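Local coordinates for protein aminotransferase class-III (Sphaerobacter thermophilus DSM 20745, PDB 6K8H) that belongs to the class-III aminotransferase family of fold-type-I PLP-dependent enzymes and forms a two-chain assembly that holds (5-hydroxy-4,6-dimethylpyridin-3-yl)methyl dihydrogen phosphate in its pocket, at residues L216-I221 against V251-E256; A106-L111 against Q119-T124; V95-P100 against A320-M325. One frame throughout, in Å; residues are numbered along the deposited sequence.

Interaction 1: L216-I221 against V251-E256. With PLR ((5-hydroxy-4,6-dimethylpyridin-3-yl)methyl dihydrogen phosphate), chain D.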
ATOM      1  N   LEU B 216     -24.052 -11.257   0.361  1.00 11.07           N
ATOM      2  CA  LEU B 216     -22.898 -10.980  -0.491  1.00 10.89           C
ATOM      3  C   LEU B 216     -22.887  -9.503  -0.853  1.00 10.98           C
ATOM      4  O   LEU B 216     -23.742  -9.034  -1.616  1.00  8.41           O
ATOM      5  CB  LEU B 216     -22.944 -11.833  -1.754  1.00 12.54           C
ATOM      6  CG  LEU B 216     -22.356 -13.241  -1.738  1.00  9.65           C
ATOM      7  CD1 LEU B 216     -22.570 -13.930  -3.082  1.00  9.78           C
ATOM      8  CD2 LEU B 216     -20.865 -13.186  -1.380  1.00 10.48           C
ATOM      9  N   ALA B 217     -21.898  -8.772  -0.322  1.00  9.80           N
ATOM     10  CA  ALA B 217     -21.669  -7.391  -0.745  1.00  8.68           C
ATOM     11  C   ALA B 217     -21.085  -7.304  -2.153  1.00  7.47           C
ATOM     12  O   ALA B 217     -21.425  -6.390  -2.914  1.00  8.01           O
ATOM     13  CB  ALA B 217     -20.729  -6.689   0.233  1.00  7.69           C
ATOM     14  N   ALA B 218     -20.196  -8.228  -2.515  1.00  7.36           N
ATOM     15  CA  ALA B 218     -19.467  -8.111  -3.769  1.00  8.21           C
ATOM     16  C   ALA B 218     -19.053  -9.476  -4.301  1.00  9.10           C
ATOM     17  O   ALA B 218     -18.867 -10.434  -3.542  1.00 10.14           O
ATOM     18  CB  ALA B 218     -18.198  -7.263  -3.611  1.00  8.17           C
ATOM     19  N   VAL B 219     -18.888  -9.536  -5.620  1.00  7.50           N
ATOM     20  CA  VAL B 219     -18.141 -10.596  -6.304  1.00  6.71           C
ATOM     21  C   VAL B 219     -16.906  -9.949  -6.923  1.00  7.26           C
ATOM     22  O   VAL B 219     -17.022  -8.994  -7.700  1.00  8.72           O
ATOM     23  CB  VAL B 219     -18.972 -11.298  -7.389  1.00  7.94           C
ATOM     24  CG1 VAL B 219     -18.086 -12.287  -8.156  1.00  6.69           C
ATOM     25  CG2 VAL B 219     -20.190 -12.002  -6.815  1.00  7.38           C
ATOM     26  N   LEU B 220     -15.729 -10.465  -6.588  1.00  5.88           N
ATOM     27  CA  LEU B 220     -14.468  -9.941  -7.096  1.00  7.61           C
ATOM     28  C   LEU B 220     -13.933 -10.915  -8.133  1.00  7.16           C
ATOM     29  O   LEU B 220     -13.837 -12.117  -7.858  1.00  7.34           O
ATOM     30  CB  LEU B 220     -13.474  -9.755  -5.947  1.00  8.40           C
ATOM     31  CG  LEU B 220     -11.995  -9.518  -6.207  1.00  9.14           C
ATOM     32  CD1 LEU B 220     -11.789  -8.083  -6.676  1.00  7.07           C
ATOM     33  CD2 LEU B 220     -11.241  -9.815  -4.924  1.00  9.20           C
ATOM     34  N   ILE B 221     -13.611 -10.417  -9.326  1.00  7.44           N
ATOM     35  CA  ILE B 221     -13.192 -11.298 -10.411  1.00  6.26           C
ATOM     36  C   ILE B 221     -12.074 -10.648 -11.219  1.00  8.93           C
ATOM     37  O   ILE B 221     -12.178  -9.482 -11.612  1.00 10.04           O
ATOM     38  CB  ILE B 221     -14.374 -11.673 -11.326  1.00  7.03           C
ATOM     39  CG1 ILE B 221     -13.893 -12.634 -12.412  1.00  7.99           C
ATOM     40  CG2 ILE B 221     -15.055 -10.417 -11.883  1.00  7.76           C
ATOM     41  CD1 ILE B 221     -15.018 -13.196 -13.269  1.00 11.44           C
ATOM     42  N   VAL B 251     -22.329  -5.976  -5.663  1.00  9.54           N
ATOM     43  CA  VAL B 251     -21.358  -5.146  -6.369  1.00  8.18           C
ATOM     44  C   VAL B 251     -20.405  -6.056  -7.138  1.00 10.28           C
ATOM     45  O   VAL B 251     -19.750  -6.921  -6.549  1.00  8.82           O
ATOM     46  CB  VAL B 251     -20.590  -4.257  -5.379  1.00  8.23           C
ATOM     47  CG1 VAL B 251     -19.443  -3.555  -6.070  1.00  9.29           C
ATOM     48  CG2 VAL B 251     -21.540  -3.252  -4.696  1.00  8.29           C
ATOM     49  N   LEU B 252     -20.304  -5.848  -8.451  1.00  9.07           N
ATOM     50  CA  LEU B 252     -19.352  -6.590  -9.276  1.00  9.41           C
ATOM     51  C   LEU B 252     -18.058  -5.782  -9.382  1.00  6.82           C
ATOM     52  O   LEU B 252     -18.052  -4.661  -9.918  1.00  5.35           O
ATOM     53  CB  LEU B 252     -19.948  -6.886 -10.655  1.00  9.74           C
ATOM     54  CG  LEU B 252     -19.087  -7.637 -11.689  1.00  9.75           C
ATOM     55  CD1 LEU B 252     -18.563  -8.982 -11.163  1.00  7.44           C
ATOM     56  CD2 LEU B 252     -19.886  -7.849 -12.974  1.00 11.03           C
ATOM     57  N   ILE B 253     -16.970  -6.342  -8.850  1.00  6.84           N
ATOM     58  CA  ILE B 253     -15.656  -5.710  -8.861  1.00  6.86           C
ATOM     59  C   ILE B 253     -14.753  -6.466  -9.832  1.00  5.96           C
ATOM     60  O   ILE B 253     -14.483  -7.657  -9.636  1.00  5.91           O
ATOM     61  CB  ILE B 253     -15.016  -5.698  -7.463  1.00  7.22           C
ATOM     62  CG1 ILE B 253     -15.920  -5.015  -6.428  1.00  4.40           C
ATOM     63  CG2 ILE B 253     -13.660  -5.008  -7.518  1.00  5.86           C
ATOM     64  CD1 ILE B 253     -15.431  -5.206  -5.029  1.00  6.49           C
ATOM     65  N   PHE B 254     -14.238  -5.769 -10.837  1.00  7.13           N
ATOM     66  CA  PHE B 254     -13.180  -6.315 -11.679  1.00  8.51           C
ATOM     67  C   PHE B 254     -11.824  -5.981 -11.070  1.00  9.28           C
ATOM     68  O   PHE B 254     -11.576  -4.831 -10.704  1.00  7.99           O
ATOM     69  CB  PHE B 254     -13.242  -5.759 -13.101  1.00  8.36           C
ATOM     70  CG  PHE B 254     -14.267  -6.430 -13.975  1.00  9.75           C
ATOM     71  CD1 PHE B 254     -15.244  -7.243 -13.424  1.00  9.71           C
ATOM     72  CD2 PHE B 254     -14.258  -6.228 -15.348  1.00 14.35           C
ATOM     73  CE1 PHE B 254     -16.201  -7.845 -14.216  1.00 11.02           C
ATOM     74  CE2 PHE B 254     -15.208  -6.837 -16.159  1.00 17.65           C
ATOM     75  CZ  PHE B 254     -16.179  -7.653 -15.589  1.00 15.04           C
ATOM     76  N   ASP B 255     -10.959  -6.987 -10.959  1.00 10.10           N
ATOM     77  CA  ASP B 255      -9.558  -6.780 -10.595  1.00 10.32           C
ATOM     78  C   ASP B 255      -8.773  -6.690 -11.896  1.00 11.48           C
ATOM     79  O   ASP B 255      -8.437  -7.714 -12.500  1.00  9.48           O
ATOM     80  CB  ASP B 255      -9.048  -7.910  -9.706  1.00  9.86           C
ATOM     81  CG  ASP B 255      -7.585  -7.733  -9.297  1.00 11.26           C
ATOM     82  OD1 ASP B 255      -6.891  -6.863  -9.871  1.00  9.52           O
ATOM     83  OD2 ASP B 255      -7.121  -8.472  -8.396  1.00 11.04           O
ATOM     84  N   GLU B 256      -8.493  -5.461 -12.341  1.00  7.50           N
ATOM     85  CA  GLU B 256      -7.688  -5.222 -13.531  1.00  8.01           C
ATOM     86  C   GLU B 256      -6.298  -4.699 -13.187  1.00 11.86           C
ATOM     87  O   GLU B 256      -5.696  -3.970 -13.978  1.00 10.28           O
ATOM     88  CB  GLU B 256      -8.397  -4.262 -14.489  1.00  8.49           C
ATOM     89  CG  GLU B 256      -9.749  -4.783 -14.996  1.00  8.89           C
ATOM     90  CD  GLU B 256      -9.947  -4.583 -16.507  1.00 11.30           C
ATOM     91  OE1 GLU B 256      -8.989  -4.809 -17.290  1.00 11.88           O
ATOM     92  OE2 GLU B 256     -11.069  -4.208 -16.904  1.00 12.47           O
TER
HETATM   93  N1  PLR D 501      -4.483  -7.994  -8.295  1.00 11.69           N
HETATM   94  C2  PLR D 501      -3.827  -8.593  -9.282  1.00 15.00           C
HETATM   95  C2A PLR D 501      -4.602  -9.267 -10.367  1.00 16.71           C
HETATM   96  C3  PLR D 501      -2.425  -8.572  -9.314  1.00 21.00           C
HETATM   97  O3  PLR D 501      -1.794  -9.182 -10.337  1.00 19.77           O
HETATM   98  C4  PLR D 501      -1.716  -7.922  -8.285  1.00 18.77           C
HETATM   99  C4A PLR D 501      -0.253  -7.887  -8.312  1.00 26.64           C
HETATM  100  C5  PLR D 501      -2.438  -7.294  -7.265  1.00 19.17           C
HETATM  101  C6  PLR D 501      -3.803  -7.376  -7.307  1.00 17.45           C
HETATM  102  C5A PLR D 501      -1.748  -6.601  -6.120  1.00 17.28           C
HETATM  103  O4P PLR D 501      -1.059  -5.362  -6.471  1.00 13.05           O
HETATM  104  P   PLR D 501       0.192  -4.880  -5.583  1.00 12.77           P
HETATM  105  O1P PLR D 501      -0.313  -4.847  -4.177  1.00  6.81           O
HETATM  106  O2P PLR D 501       1.253  -5.901  -5.774  1.00 10.14           O
HETATM  107  O3P PLR D 501       0.589  -3.534  -6.099  1.00  9.29           O

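Interaction 2: A106-L111 against Q119-T124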
ATOM      1  N   ALA B 106      -5.608  15.351 -13.020  1.00  9.59           N
ATOM      2  CA  ALA B 106      -5.205  15.046 -14.391  1.00 11.85           C
ATOM      3  C   ALA B 106      -5.244  13.542 -14.657  1.00 11.65           C
ATOM      4  O   ALA B 106      -5.800  13.083 -15.674  1.00 10.93           O
ATOM      5  CB  ALA B 106      -3.806  15.604 -14.650  1.00 11.67           C
ATOM      6  N   LEU B 107      -4.684  12.747 -13.730  1.00  9.32           N
ATOM      7  CA  LEU B 107      -4.700  11.298 -13.941  1.00 10.57           C
ATOM      8  C   LEU B 107      -6.119  10.732 -13.857  1.00 11.15           C
ATOM      9  O   LEU B 107      -6.479   9.830 -14.631  1.00 10.04           O
ATOM     10  CB  LEU B 107      -3.778  10.584 -12.950  1.00  9.91           C
ATOM     11  CG  LEU B 107      -3.572   9.098 -13.277  1.00 10.74           C
ATOM     12  CD1 LEU B 107      -3.229   8.888 -14.758  1.00  9.44           C
ATOM     13  CD2 LEU B 107      -2.483   8.451 -12.397  1.00  6.91           C
ATOM     14  N   ALA B 108      -6.933  11.227 -12.916  1.00  8.89           N
ATOM     15  CA  ALA B 108      -8.318  10.775 -12.844  1.00 10.05           C
ATOM     16  C   ALA B 108      -9.083  11.109 -14.125  1.00 12.13           C
ATOM     17  O   ALA B 108      -9.892  10.300 -14.606  1.00 11.24           O
ATOM     18  CB  ALA B 108      -8.994  11.384 -11.613  1.00  7.90           C
ATOM     19  N   GLU B 109      -8.845  12.298 -14.694  1.00 10.21           N
ATOM     20  CA  GLU B 109      -9.480  12.665 -15.955  1.00  9.68           C
ATOM     21  C   GLU B 109      -9.097  11.690 -17.070  1.00 13.87           C
ATOM     22  O   GLU B 109      -9.961  11.231 -17.830  1.00 16.26           O
ATOM     23  CB  GLU B 109      -9.118  14.111 -16.313  1.00 13.98           C
ATOM     24  CG  GLU B 109     -10.058  15.140 -15.657  1.00 16.12           C
ATOM     25  CD  GLU B 109      -9.527  16.576 -15.677  1.00 17.32           C
ATOM     26  OE1 GLU B 109      -8.368  16.793 -16.093  1.00 17.31           O
ATOM     27  OE2 GLU B 109     -10.275  17.486 -15.259  1.00 14.47           O
ATOM     28  N   LEU B 110      -7.813  11.325 -17.162  1.00 12.99           N
ATOM     29  CA  LEU B 110      -7.419  10.361 -18.193  1.00 11.87           C
ATOM     30  C   LEU B 110      -8.098   9.002 -17.990  1.00 11.72           C
ATOM     31  O   LEU B 110      -8.665   8.427 -18.933  1.00 10.70           O
ATOM     32  CB  LEU B 110      -5.896  10.205 -18.221  1.00 10.32           C
ATOM     33  CG  LEU B 110      -5.333   9.266 -19.304  1.00 12.50           C
ATOM     34  CD1 LEU B 110      -3.941   9.732 -19.765  1.00 14.99           C
ATOM     35  CD2 LEU B 110      -5.277   7.811 -18.824  1.00 11.38           C
ATOM     36  N   LEU B 111      -8.022   8.455 -16.766  1.00 11.78           N
ATOM     37  CA  LEU B 111      -8.600   7.132 -16.516  1.00 10.76           C
ATOM     38  C   LEU B 111     -10.104   7.117 -16.771  1.00 10.43           C
ATOM     39  O   LEU B 111     -10.627   6.166 -17.364  1.00 10.12           O
ATOM     40  CB  LEU B 111      -8.314   6.671 -15.079  1.00  7.78           C
ATOM     41  CG  LEU B 111      -6.863   6.260 -14.781  1.00  8.43           C
ATOM     42  CD1 LEU B 111      -6.696   5.900 -13.299  1.00  6.48           C
ATOM     43  CD2 LEU B 111      -6.435   5.109 -15.665  1.00  5.76           C
ATOM     44  N   GLN B 119     -16.533   6.319 -13.752  1.00 11.53           N
ATOM     45  CA  GLN B 119     -17.071   7.663 -13.610  1.00 13.35           C
ATOM     46  C   GLN B 119     -16.280   8.472 -12.593  1.00 12.14           C
ATOM     47  O   GLN B 119     -16.044   9.668 -12.804  1.00 12.20           O
ATOM     48  CB  GLN B 119     -18.544   7.602 -13.180  1.00 14.02           C
ATOM     49  CG  GLN B 119     -19.410   6.660 -14.000  1.00 17.18           C
ATOM     50  CD  GLN B 119     -20.890   6.852 -13.719  1.00 21.27           C
ATOM     51  OE1 GLN B 119     -21.334   6.787 -12.566  1.00 17.77           O
ATOM     52  NE2 GLN B 119     -21.661   7.113 -14.774  1.00 25.35           N
ATOM     53  N   GLN B 120     -15.867   7.837 -11.491  1.00  9.03           N
ATOM     54  CA  GLN B 120     -14.988   8.467 -10.513  1.00 10.00           C
ATOM     55  C   GLN B 120     -13.956   7.457 -10.030  1.00  9.19           C
ATOM     56  O   GLN B 120     -14.196   6.247 -10.058  1.00  9.06           O
ATOM     57  CB  GLN B 120     -15.763   9.011  -9.300  1.00  9.48           C
ATOM     58  CG  GLN B 120     -16.771  10.116  -9.642  1.00 12.57           C
ATOM     59  CD  GLN B 120     -17.649  10.486  -8.470  1.00 11.90           C
ATOM     60  OE1 GLN B 120     -17.867   9.685  -7.564  1.00 12.17           O
ATOM     61  NE2 GLN B 120     -18.159  11.707  -8.479  1.00 16.03           N
ATOM     62  N   VAL B 121     -12.801   7.967  -9.585  1.00  8.77           N
ATOM     63  CA  VAL B 121     -11.723   7.128  -9.072  1.00  9.93           C
ATOM     64  C   VAL B 121     -11.180   7.726  -7.780  1.00  9.16           C
ATOM     65  O   VAL B 121     -11.417   8.893  -7.458  1.00 12.22           O
ATOM     66  CB  VAL B 121     -10.566   6.934 -10.090  1.00 10.67           C
ATOM     67  CG1 VAL B 121     -11.094   6.472 -11.436  1.00  8.46           C
ATOM     68  CG2 VAL B 121      -9.759   8.212 -10.237  1.00 12.68           C
ATOM     69  N   ARG B 122     -10.468   6.880  -7.028  1.00  8.05           N
ATOM     70  CA  ARG B 122      -9.608   7.248  -5.907  1.00  8.54           C
ATOM     71  C   ARG B 122      -8.308   6.459  -6.027  1.00  7.78           C
ATOM     72  O   ARG B 122      -8.323   5.288  -6.421  1.00  6.92           O
ATOM     73  CB  ARG B 122     -10.262   6.941  -4.551  1.00 10.43           C
ATOM     74  CG  ARG B 122     -11.409   7.856  -4.168  1.00 10.89           C
ATOM     75  CD  ARG B 122     -12.007   7.452  -2.837  1.00 10.53           C
ATOM     76  NE  ARG B 122     -11.265   7.942  -1.670  1.00 11.22           N
ATOM     77  CZ  ARG B 122     -11.493   9.110  -1.067  1.00 10.30           C
ATOM     78  NH1 ARG B 122     -12.429   9.922  -1.525  1.00  9.46           N
ATOM     79  NH2 ARG B 122     -10.794   9.471   0.004  1.00 11.56           N
ATOM     80  N   PHE B 123      -7.192   7.087  -5.659  1.00  7.51           N
ATOM     81  CA  PHE B 123      -5.882   6.457  -5.749  1.00  5.83           C
ATOM     82  C   PHE B 123      -5.449   5.909  -4.394  1.00  8.47           C
ATOM     83  O   PHE B 123      -5.763   6.478  -3.338  1.00  9.53           O
ATOM     84  CB  PHE B 123      -4.841   7.448  -6.276  1.00  7.56           C
ATOM     85  CG  PHE B 123      -5.159   7.958  -7.646  1.00  8.81           C
ATOM     86  CD1 PHE B 123      -4.858   7.194  -8.762  1.00  8.77           C
ATOM     87  CD2 PHE B 123      -5.808   9.168  -7.818  1.00  8.05           C
ATOM     88  CE1 PHE B 123      -5.174   7.640 -10.030  1.00  8.72           C
ATOM     89  CE2 PHE B 123      -6.131   9.623  -9.089  1.00 10.34           C
ATOM     90  CZ  PHE B 123      -5.818   8.856 -10.194  1.00  8.96           C
ATOM     91  N   THR B 124      -4.748   4.776  -4.440  1.00  6.15           N
ATOM     92  CA  THR B 124      -4.175   4.117  -3.276  1.00  8.30           C
ATOM     93  C   THR B 124      -2.687   3.914  -3.539  1.00  9.16           C
ATOM     94  O   THR B 124      -2.170   4.386  -4.557  1.00  7.09           O
ATOM     95  CB  THR B 124      -4.862   2.778  -3.021  1.00  7.17           C
ATOM     96  OG1 THR B 124      -4.544   1.893  -4.099  1.00  8.12           O
ATOM     97  CG2 THR B 124      -6.393   2.944  -2.933  1.00  6.94           C
TER

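Interaction 3: V95-P100 against A320-M325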
ATOM      1  N   VAL B  95       7.500  16.254  -3.564  1.00  8.01           N
ATOM      2  CA  VAL B  95       7.049  14.914  -3.932  1.00  9.39           C
ATOM      3  C   VAL B  95       5.779  14.478  -3.212  1.00 10.30           C
ATOM      4  O   VAL B  95       5.161  13.487  -3.641  1.00 10.21           O
ATOM      5  CB  VAL B  95       8.167  13.870  -3.721  1.00 10.64           C
ATOM      6  CG1 VAL B  95       9.413  14.318  -4.431  1.00 10.55           C
ATOM      7  CG2 VAL B  95       8.459  13.676  -2.247  1.00  7.81           C
ATOM      8  N   ALA B  96       5.355  15.184  -2.164  1.00  7.11           N
ATOM      9  CA  ALA B  96       4.148  14.824  -1.427  1.00  9.13           C
ATOM     10  C   ALA B  96       3.683  16.020  -0.597  1.00 11.16           C
ATOM     11  O   ALA B  96       4.499  16.779  -0.073  1.00  9.55           O
ATOM     12  CB  ALA B  96       4.382  13.608  -0.530  1.00  9.08           C
ATOM     13  N   PHE B  97       2.365  16.165  -0.468  1.00 10.33           N
ATOM     14  CA  PHE B  97       1.757  17.311   0.198  1.00  8.49           C
ATOM     15  C   PHE B  97       0.545  16.852   0.987  1.00 12.23           C
ATOM     16  O   PHE B  97      -0.144  15.911   0.587  1.00 10.59           O
ATOM     17  CB  PHE B  97       1.296  18.393  -0.803  1.00  9.43           C
ATOM     18  CG  PHE B  97       2.389  18.887  -1.696  1.00 14.80           C
ATOM     19  CD1 PHE B  97       3.198  19.940  -1.300  1.00 15.15           C
ATOM     20  CD2 PHE B  97       2.630  18.283  -2.917  1.00 12.02           C
ATOM     21  CE1 PHE B  97       4.220  20.394  -2.113  1.00 14.60           C
ATOM     22  CE2 PHE B  97       3.651  18.734  -3.731  1.00 14.31           C
ATOM     23  CZ  PHE B  97       4.450  19.791  -3.319  1.00 10.48           C
ATOM     24  N   ALA B  98       0.272  17.540   2.100  1.00  8.86           N
ATOM     25  CA  ALA B  98      -0.961  17.334   2.856  1.00  9.28           C
ATOM     26  C   ALA B  98      -2.111  18.200   2.345  1.00 12.15           C
ATOM     27  O   ALA B  98      -3.000  18.588   3.124  1.00 11.68           O
ATOM     28  CB  ALA B  98      -0.729  17.586   4.347  1.00 10.53           C
ATOM     29  N   MET B  99      -2.090  18.545   1.067  1.00  9.74           N
ATOM     30  CA  MET B  99      -3.192  19.127   0.322  1.00 10.17           C
ATOM     31  C   MET B  99      -3.333  18.341  -0.969  1.00  8.26           C
ATOM     32  O   MET B  99      -2.350  17.755  -1.439  1.00 12.08           O
ATOM     33  CB  MET B  99      -2.942  20.603  -0.020  1.00  9.38           C
ATOM     34  CG  MET B  99      -2.650  21.520   1.145  1.00 10.79           C
ATOM     35  SD  MET B  99      -2.216  23.167   0.523  1.00 14.56           S
ATOM     36  CE  MET B  99      -1.814  24.011   2.064  1.00  9.93           C
ATOM     37  N   PRO B 100      -4.528  18.302  -1.566  1.00  9.64           N
ATOM     38  CA  PRO B 100      -4.655  17.732  -2.918  1.00  9.36           C
ATOM     39  C   PRO B 100      -3.880  18.570  -3.927  1.00 11.06           C
ATOM     40  O   PRO B 100      -3.526  19.723  -3.672  1.00  9.60           O
ATOM     41  CB  PRO B 100      -6.167  17.783  -3.188  1.00  9.25           C
ATOM     42  CG  PRO B 100      -6.654  18.951  -2.310  1.00 11.03           C
ATOM     43  CD  PRO B 100      -5.817  18.817  -1.058  1.00 11.58           C
ATOM     44  N   ALA B 320      -2.192   9.505  -4.091  1.00  8.21           N
ATOM     45  CA  ALA B 320      -2.183  10.558  -5.107  1.00  8.60           C
ATOM     46  C   ALA B 320      -0.993  11.506  -4.937  1.00  8.07           C
ATOM     47  O   ALA B 320      -1.074  12.685  -5.281  1.00  8.54           O
ATOM     48  CB  ALA B 320      -3.503  11.341  -5.112  1.00  9.73           C
ATOM     49  N   ASN B 321       0.130  11.001  -4.428  1.00  6.55           N
ATOM     50  CA  ASN B 321       1.314  11.838  -4.358  1.00  8.44           C
ATOM     51  C   ASN B 321       1.700  12.274  -5.773  1.00  8.29           C
ATOM     52  O   ASN B 321       1.458  11.550  -6.744  1.00  9.80           O
ATOM     53  CB  ASN B 321       2.462  11.102  -3.676  1.00  9.08           C
ATOM     54  CG  ASN B 321       3.069  10.030  -4.556  1.00  8.27           C
ATOM     55  OD1 ASN B 321       3.943  10.312  -5.376  1.00  9.98           O
ATOM     56  ND2 ASN B 321       2.605   8.792  -4.396  1.00  6.94           N
ATOM     57  N   PRO B 322       2.232  13.485  -5.929  1.00  9.78           N
ATOM     58  CA  PRO B 322       2.443  14.012  -7.288  1.00 11.82           C
ATOM     59  C   PRO B 322       3.462  13.234  -8.105  1.00  7.48           C
ATOM     60  O   PRO B 322       3.365  13.223  -9.335  1.00  9.00           O
ATOM     61  CB  PRO B 322       2.906  15.453  -7.035  1.00 11.35           C
ATOM     62  CG  PRO B 322       2.293  15.802  -5.702  1.00 12.50           C
ATOM     63  CD  PRO B 322       2.352  14.528  -4.899  1.00 10.75           C
ATOM     64  N   VAL B 323       4.439  12.578  -7.492  1.00 10.06           N
ATOM     65  CA  VAL B 323       5.372  11.812  -8.306  1.00  8.96           C
ATOM     66  C   VAL B 323       4.645  10.675  -9.014  1.00  9.33           C
ATOM     67  O   VAL B 323       4.738  10.528 -10.237  1.00  7.58           O
ATOM     68  CB  VAL B 323       6.553  11.308  -7.464  1.00  9.29           C
ATOM     69  CG1 VAL B 323       7.408  10.385  -8.306  1.00 10.41           C
ATOM     70  CG2 VAL B 323       7.364  12.499  -6.982  1.00 12.33           C
ATOM     71  N   THR B 324       3.917   9.849  -8.256  1.00  9.13           N
ATOM     72  CA  THR B 324       3.150   8.768  -8.870  1.00  7.47           C
ATOM     73  C   THR B 324       2.135   9.300  -9.875  1.00  8.64           C
ATOM     74  O   THR B 324       1.948   8.711 -10.944  1.00  9.59           O
ATOM     75  CB  THR B 324       2.440   7.947  -7.797  1.00  9.73           C
ATOM     76  OG1 THR B 324       3.404   7.388  -6.903  1.00  8.57           O
ATOM     77  CG2 THR B 324       1.591   6.811  -8.432  1.00  8.54           C
ATOM     78  N   MET B 325       1.492  10.432  -9.567  1.00  5.24           N
ATOM     79  CA  MET B 325       0.469  10.957 -10.472  1.00  6.88           C
ATOM     80  C   MET B 325       1.078  11.416 -11.790  1.00  9.65           C
ATOM     81  O   MET B 325       0.528  11.144 -12.860  1.00  7.20           O
ATOM     82  CB  MET B 325      -0.290  12.105  -9.803  1.00  7.69           C
ATOM     83  CG  MET B 325      -1.084  11.677  -8.573  1.00  5.32           C
ATOM     84  SD  MET B 325      -2.441  10.521  -8.896  1.00 12.44           S
ATOM     85  CE  MET B 325      -1.632   8.930  -8.644  1.00  6.14           C
TER

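Interaction 1: L216-I221 against V251-E256
Asp255 OD2 is met by two groups: it is hydrogen-bonded to His155 ND1 and lies 2.7 Å from N1 of PLR. The carboxylate reaches the pyridine because CG stands anti to the backbone N (chi1 -180°), and its other oxygen, OD1, bonds Val257 N. At the base of this side chain Asp255 N donates to Ile221 O over 2.9 Å, while Asp255 CB rests near Leu220 CD1. Strand 216-221 thus ties down the backbone of a ligand-pocket residue. Behind it the two strands run parallel, with Val219 and Ile221 each bonding the neighbouring strand through both N and O; the bond from Ile253 N to Val219 O is the straightest, at 173°. Side chains alternate between the faces. On one, Ala218 CB meets Ile253 CD1 at 3.7 Å and Leu220 CD1 leans on Ile253 CG2, under the cover of helix 127-142 at the Ala218 end. On the other, Ile221 and Phe254 lie side by side, Ile221 CG2 sitting 3.5 Å from Phe254 CD1, and Leu252 CD1 reaches the same methyl; Ile221 also packs on helix 235-248. That helix links the strands into a beta-alpha-beta unit of the seven-stranded mixed sheet characteristic of fold-type-I PLP-dependent enzymes, with the ligand at the C-terminal end of strand 251-255.

Interaction 2: A106-L111 against Q119-T124
A chi1 of -61° turns the Phe123 ring anti to its own carbonyl carbon and out to the helix, where Leu107, its CG swung opposite the backbone N (chi1 -170°), crosses it at a slant. Leu107 CD2 comes to 3.7 Å from Phe123 CE1, and Leu107 CG lies 3.8 Å from CZ. Leu111 points back at the ring, setting CD1 on the other side of its plane from Leu107 CD2, 4.0 Å from Phe123 CE1. Between these leucines the ring edge points at the helix backbone: Ala108 N lies near the ring plane, 3.8 Å from CZ. Strand 120-124 is an outermost strand of the seven-stranded sheet within this chain, joined antiparallel to strand 291-295, and it starts at a classic beta bulge in which Gln119 and Gln120 both face Gly295. Helix 102-114 leads into it, and segment 106-111 runs with its N-to-C direction 134° from the strand's. Further back along the strand Val121 pushes CG2 to 3.5 Å from Ala108 CB, the closest apolar approach across the contact. Met325 of helix 322-334 touches both Leu107 and Phe123. In the second subunit, Thr35 OG1 is hydrogen-bonded to Phe123 N and Arg25 forms a salt bridge with Glu109.

Interaction 3: V95-P100 against A320-M325
Val95, Pro322 and Val323 carry this contact, in which the loop between helices 81-91 and 102-114 lies against the capped N-terminus of helix 322-334. Asn321 is the N-cap, and Pro322 and Val323 form the first residues of the helix; both direct their side chains toward the loop. Val95 and Val323 lie side by side, and one methyl, Val323 CG2, does the touching, 3.6 Å from Val95 CB and 3.7 Å from Val95 CG1. Val323 also packs on Val87 and Phe288.

Pro322 meets the loop next, at Val95 to Phe97. Its CD sits against the main chain, 3.2 Å from Val95 O and 3.9 Å from Ala96 CA. The same Val95 oxygen lies close to Asn321 CB, so one loop carbonyl faces the carbons of two successive residues at the helix start. Pro322 CG extends further, to the Phe97 ring, which it meets at the edge and near the ring plane, 3.7 Å from CD2. Phe97 CB does not point at the helix; a chi1 of -56°, with CG anti to the carbonyl carbon, brings the ring round to the proline. Phe97 also meets the ring of His78 of the second subunit, the planes inclined by about 20°, and Val95 packs on Gly287 of that subunit; the loop is thus held between the helix start and the dimer partner.

The cap itself works from both ends of one amide. Asn321 CG occupies the position between backbone N and carbonyl carbon (chi1 73°), which folds the amide back over the first turn. There Asn321 ND2 donates to Thr324 OG1 over 3.0 Å and is also hydrogen-bonded to Phe318 O, while Asn321 OD1 accepts from Thr324 N at 2.9 Å, the N-H aimed nearly straight at it but from above the amide plane.

Along the chain, interaction 3 opens first with 95-100 and closes last with 320-325, so that interactions 2 and 1, which follow one another, both fall within the span it bridges. Interactions 1 and 2 both reach the same seven-stranded sheet, 1 between two inner parallel strands and 2 where a helix packs on an outermost strand, their centres about 19 Å apart. Interactions 2 and 3 touch, with centres about 14 Å apart, and both border the second subunit, so they form one packed region at the subunit interface. Interaction 1, about 28 Å from interaction 3 centre to centre, touches no other protein chain and instead brings a ligand-pocket residue out of the sheet's interior.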